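Local coordinates for protein mandelate racemase/muconate lactonizing enzyme (Jannaschia sp., PDB 4J3Z) that probably catalyses an enolase-superfamily reaction that starts with removal of a proton beside a substrate carboxylate, its actual substrate being unknown, at residues G65-P68 with A69-E72; C112-W115 with A116-G119. All coordinates share one frame; numbering follows the deposited sequence.

Contact 1 of 2, residues G65-P68 with A69-E72; sequences GEDP and ANIE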
loop_
_atom_site.group_PDB
_atom_site.type_symbol
_atom_site.label_atom_id
_atom_site.label_comp_id
_atom_site.label_asym_id
_atom_site.label_seq_id
_atom_site.Cartn_x
_atom_site.Cartn_y
_atom_site.Cartn_z
ATOM N N GLY D 65 21.845 34.401 -27.476
ATOM C CA GLY D 65 22.738 33.674 -28.378
ATOM C C GLY D 65 22.297 32.251 -28.691
ATOM O O GLY D 65 23.122 31.403 -29.053
ATOM N N GLU D 66 20.996 31.984 -28.573
ATOM C CA GLU D 66 20.493 30.625 -28.749
ATOM C C GLU D 66 19.353 30.515 -29.749
ATOM O O GLU D 66 18.423 31.326 -29.753
ATOM C CB GLU D 66 20.080 30.024 -27.396
ATOM C CG GLU D 66 19.996 28.505 -27.375
ATOM C CD GLU D 66 21.328 27.820 -27.651
ATOM O OE1 GLU D 66 22.297 28.021 -26.883
ATOM O OE2 GLU D 66 21.405 27.065 -28.640
ATOM N N ASP D 67 19.454 29.505 -30.609
ATOM C CA ASP D 67 18.377 29.103 -31.501
ATOM C C ASP D 67 17.132 28.840 -30.647
ATOM O O ASP D 67 17.124 27.926 -29.811
ATOM C CB ASP D 67 18.802 27.850 -32.274
ATOM C CG ASP D 67 17.751 27.352 -33.245
ATOM O OD1 ASP D 67 16.593 27.823 -33.216
ATOM O OD2 ASP D 67 18.087 26.460 -34.047
ATOM N N PRO D 68 16.076 29.651 -30.856
ATOM C CA PRO D 68 14.860 29.654 -30.029
ATOM C C PRO D 68 14.087 28.330 -30.056
ATOM O O PRO D 68 13.254 28.084 -29.172
ATOM C CB PRO D 68 14.022 30.778 -30.644
ATOM C CG PRO D 68 14.513 30.894 -32.050
ATOM C CD PRO D 68 15.979 30.597 -31.985
ATOM N N ALA D 69 14.370 27.490 -31.055
ATOM C CA ALA D 69 13.789 26.147 -31.134
ATOM C C ALA D 69 14.468 25.142 -30.188
ATOM O O ALA D 69 14.023 24.003 -30.078
ATOM C CB ALA D 69 13.806 25.635 -32.567
ATOM N N ASN D 70 15.533 25.560 -29.505
ATOM C CA ASN D 70 16.154 24.720 -28.470
ATOM C C ASN D 70 15.423 24.869 -27.139
ATOM O O ASN D 70 16.015 25.283 -26.128
ATOM C CB ASN D 70 17.648 25.027 -28.321
ATOM C CG ASN D 70 18.471 24.562 -29.518
ATOM O OD1 ASN D 70 18.243 23.487 -30.064
ATOM N ND2 ASN D 70 19.427 25.383 -29.937
ATOM N N ILE D 71 14.126 24.539 -27.152
ATOM C CA ILE D 71 13.274 24.679 -25.971
ATOM C C ILE D 71 13.791 23.829 -24.814
ATOM O O ILE D 71 14.070 24.351 -23.734
ATOM C CB ILE D 71 11.773 24.342 -26.238
ATOM C CG1 ILE D 71 11.261 24.988 -27.528
ATOM C CG2 ILE D 71 10.908 24.753 -25.040
ATOM C CD1 ILE D 71 11.051 26.487 -27.451
ATOM N N GLU D 72 13.919 22.528 -25.052
ATOM C CA GLU D 72 14.402 21.584 -24.031
ATOM C C GLU D 72 15.706 22.062 -23.400
ATOM O O GLU D 72 15.826 22.077 -22.173
ATOM C CB GLU D 72 14.596 20.181 -24.607
ATOM C CG GLU D 72 13.352 19.543 -25.195
ATOM C CD GLU D 72 12.556 18.711 -24.204
ATOM O OE1 GLU D 72 13.033 18.479 -23.068
ATOM O OE2 GLU D 72 11.450 18.262 -24.582
#

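Contact 2 of 2, residues C112-W115 with A116-G119; sequences CPVW and AMLG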
loop_
_atom_site.group_PDB
_atom_site.type_symbol
_atom_site.label_atom_id
_atom_site.label_comp_id
_atom_site.label_asym_id
_atom_site.label_seq_id
_atom_site.Cartn_x
_atom_site.Cartn_y
_atom_site.Cartn_z
ATOM N N CYS D 112 3.350 29.852 -39.197
ATOM C CA CYS D 112 2.642 28.744 -38.608
ATOM C C CYS D 112 2.118 29.227 -37.262
ATOM O O CYS D 112 2.863 29.864 -36.511
ATOM C CB CYS D 112 3.637 27.596 -38.427
ATOM S SG CYS D 112 3.023 26.062 -37.712
ATOM N N PRO D 113 0.832 28.961 -36.961
ATOM C CA PRO D 113 0.326 29.352 -35.641
ATOM C C PRO D 113 0.890 28.412 -34.603
ATOM O O PRO D 113 1.105 27.237 -34.908
ATOM C CB PRO D 113 -1.191 29.176 -35.771
ATOM C CG PRO D 113 -1.369 28.155 -36.854
ATOM C CD PRO D 113 -0.195 28.297 -37.787
ATOM N N VAL D 114 1.139 28.905 -33.390
ATOM C CA VAL D 114 1.826 28.083 -32.380
ATOM C C VAL D 114 1.203 26.689 -32.214
ATOM O O VAL D 114 1.933 25.710 -32.122
ATOM C CB VAL D 114 2.000 28.808 -31.025
ATOM C CG1 VAL D 114 2.568 27.869 -29.974
ATOM C CG2 VAL D 114 2.940 29.987 -31.180
ATOM N N TRP D 115 -0.127 26.582 -32.207
ATOM C CA TRP D 115 -0.747 25.258 -32.000
ATOM C C TRP D 115 -0.283 24.202 -32.997
ATOM O O TRP D 115 -0.166 23.032 -32.657
ATOM C CB TRP D 115 -2.282 25.303 -31.921
ATOM C CG TRP D 115 -3.005 25.957 -33.084
ATOM C CD1 TRP D 115 -3.579 27.190 -33.088
ATOM C CD2 TRP D 115 -3.257 25.395 -34.386
ATOM N NE1 TRP D 115 -4.160 27.441 -34.311
ATOM C CE2 TRP D 115 -3.983 26.355 -35.122
ATOM C CE3 TRP D 115 -2.942 24.176 -35.000
ATOM C CZ2 TRP D 115 -4.388 26.138 -36.443
ATOM C CZ3 TRP D 115 -3.343 23.963 -36.315
ATOM C CH2 TRP D 115 -4.058 24.938 -37.018
ATOM N N ALA D 116 0.022 24.636 -34.219
ATOM C CA ALA D 116 0.460 23.731 -35.278
ATOM C C ALA D 116 1.871 23.164 -35.049
ATOM O O ALA D 116 2.402 22.443 -35.895
ATOM C CB ALA D 116 0.353 24.425 -36.632
ATOM N N MET D 117 2.473 23.496 -33.905
ATOM C CA MET D 117 3.795 22.982 -33.542
ATOM C C MET D 117 3.726 22.124 -32.268
ATOM O O MET D 117 4.749 21.641 -31.751
ATOM C CB MET D 117 4.786 24.136 -33.396
ATOM C CG MET D 117 4.974 24.945 -34.676
ATOM S SD MET D 117 6.098 26.348 -34.520
ATOM C CE MET D 117 5.202 27.373 -33.353
ATOM N N LEU D 118 2.498 21.930 -31.786
ATOM C CA LEU D 118 2.238 21.192 -30.557
ATOM C C LEU D 118 1.295 20.014 -30.794
ATOM O O LEU D 118 0.731 19.462 -29.845
ATOM C CB LEU D 118 1.635 22.122 -29.501
ATOM C CG LEU D 118 2.333 23.411 -29.059
ATOM C CD1 LEU D 118 1.342 24.242 -28.256
ATOM C CD2 LEU D 118 3.585 23.137 -28.235
ATOM N N GLY D 119 1.109 19.626 -32.051
ATOM C CA GLY D 119 0.237 18.488 -32.359
ATOM C C GLY D 119 -0.945 18.853 -33.238
ATOM O O GLY D 119 -1.823 18.020 -33.499
#

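Contact 1 of 2, residues G65-P68 with A69-E72
Asp67 turns CG directly away from its own N (chi1 -180°), which carries the carboxylate forward to Ala69, while Asn70 sets CG beside its own N (chi1 -70°) and returns the amide toward Glu66 and Asp67. The result is an Asx turn laid over a type I beta turn, Asp67 to Asn70, in the loop leading from helix 48-62 into helix 71-80 of the N-terminal domain. Asp67 OD1 accepts the N-H of Ala69, N to OD1 3.1 Å, met from above the carboxylate plane. The same residue closes the beta turn through its backbone, Asp67 O taking the N-H of Asn70, N to O 2.9 Å, in a fairly straight bond. One aspartate thus holds the amides of Ala69 and Asn70, and Pro68, which follows it in the chain, takes the second position of the turn with its ring bound back to its own N. The side chains of Glu66 and Asn70 cross at about a right angle, and their only polar link across the turn is weak: Asn70 ND2 to Glu66 OE2, 2.9 Å, bent, with carboxylate and amide planes 59° apart. Each has a stronger partner elsewhere. Glu66 OE1 forms a salt bridge with Arg77, and Asn70 OD1 accepts a hydrogen bond from the backbone N of Lys121 of the second subunit, so the asparagine amide spans the intrachain turn and the subunit interface. Backbone folding continues in an inverse gamma turn centred on Asn70, with a weak bond from Ile71 N to Ala69 O at 3.0 Å, immediately ahead of the helix. Pro68 and Ala69 pack on Leu106 of helix 89-109. Ile71 bends its chain back, and its terminal CD1 lies 3.2 Å from Pro68 O.

Contact 2 of 2, residues C112-W115 with A116-G119
Cys112 and Ala116 meet most tightly of the apolar pairs: Cys112 SG lies 3.3 Å from Ala116 CB. The thiol stands opposite its own backbone N (chi1 -180°), which sends the sulfur over the turn, where it also touches Met117 CG at 3.8 Å. Met117 is bent at its last torsion, and CE folds back over Val114, 3.6 Å from CA, with CG2 a little farther off. The other branch of Val114, CG1, faces Leu118 CD1 at 4.2 Å, so the two methyls of one valine pack against successive residues. Trp115 takes chi1 55°, with CG wedged between its N and its carbonyl carbon; this folds the indole back along the turn, where CE3 comes 3.1 Å from Ala116 N, obliquely to the ring, and CZ3 lies beside Ala116 CB. Pro113 CG covers one face of that ring, offset toward the rim.

Backbone bonds supply the frame. Ala116 N donates to Pro113 O (2.9 Å), Met117 N to Val114 O (2.9 Å) and Leu118 N to Trp115 O (3.0 Å), each spanning three residues.

Outside partners fix the tryptophan: NE1 donates to the backbone O of Pro360, and the backbone N of Trp115 is hydrogen-bonded to His323 ND1, whose ring also packs against the indole. Ala116 O receives a weak bond from Arg110 of the second subunit. Consecutive three-residue bonds of this kind mark a short 3-10 turn, here in the connection from the N-terminal domain's helix 89-109 to strand 125-131, which opens the barrel of the enolase-type fold.

Overall arrangement
Contacts 1 and 2 follow one another in the chain, their centres about 17 Å apart and their nearest atoms about 8 Å apart, without touching. Both are largely buried local turns, and both pack on helix 89-109 and reach the second subunit, where Ala69 in turn packs on Ala116 of that neighbouring copy. Their chemistry differs with position. In 65-72 the turn before a helix is held by carboxylate and amide groups, two of which, on Glu66 and Asn70, also bind outside partners. In 112-119, which packs on helices 290-302 and 315-327 as well as on helix 89-109, backbone bonds do the shaping and sulfur, aliphatic and indole side chains pack round them.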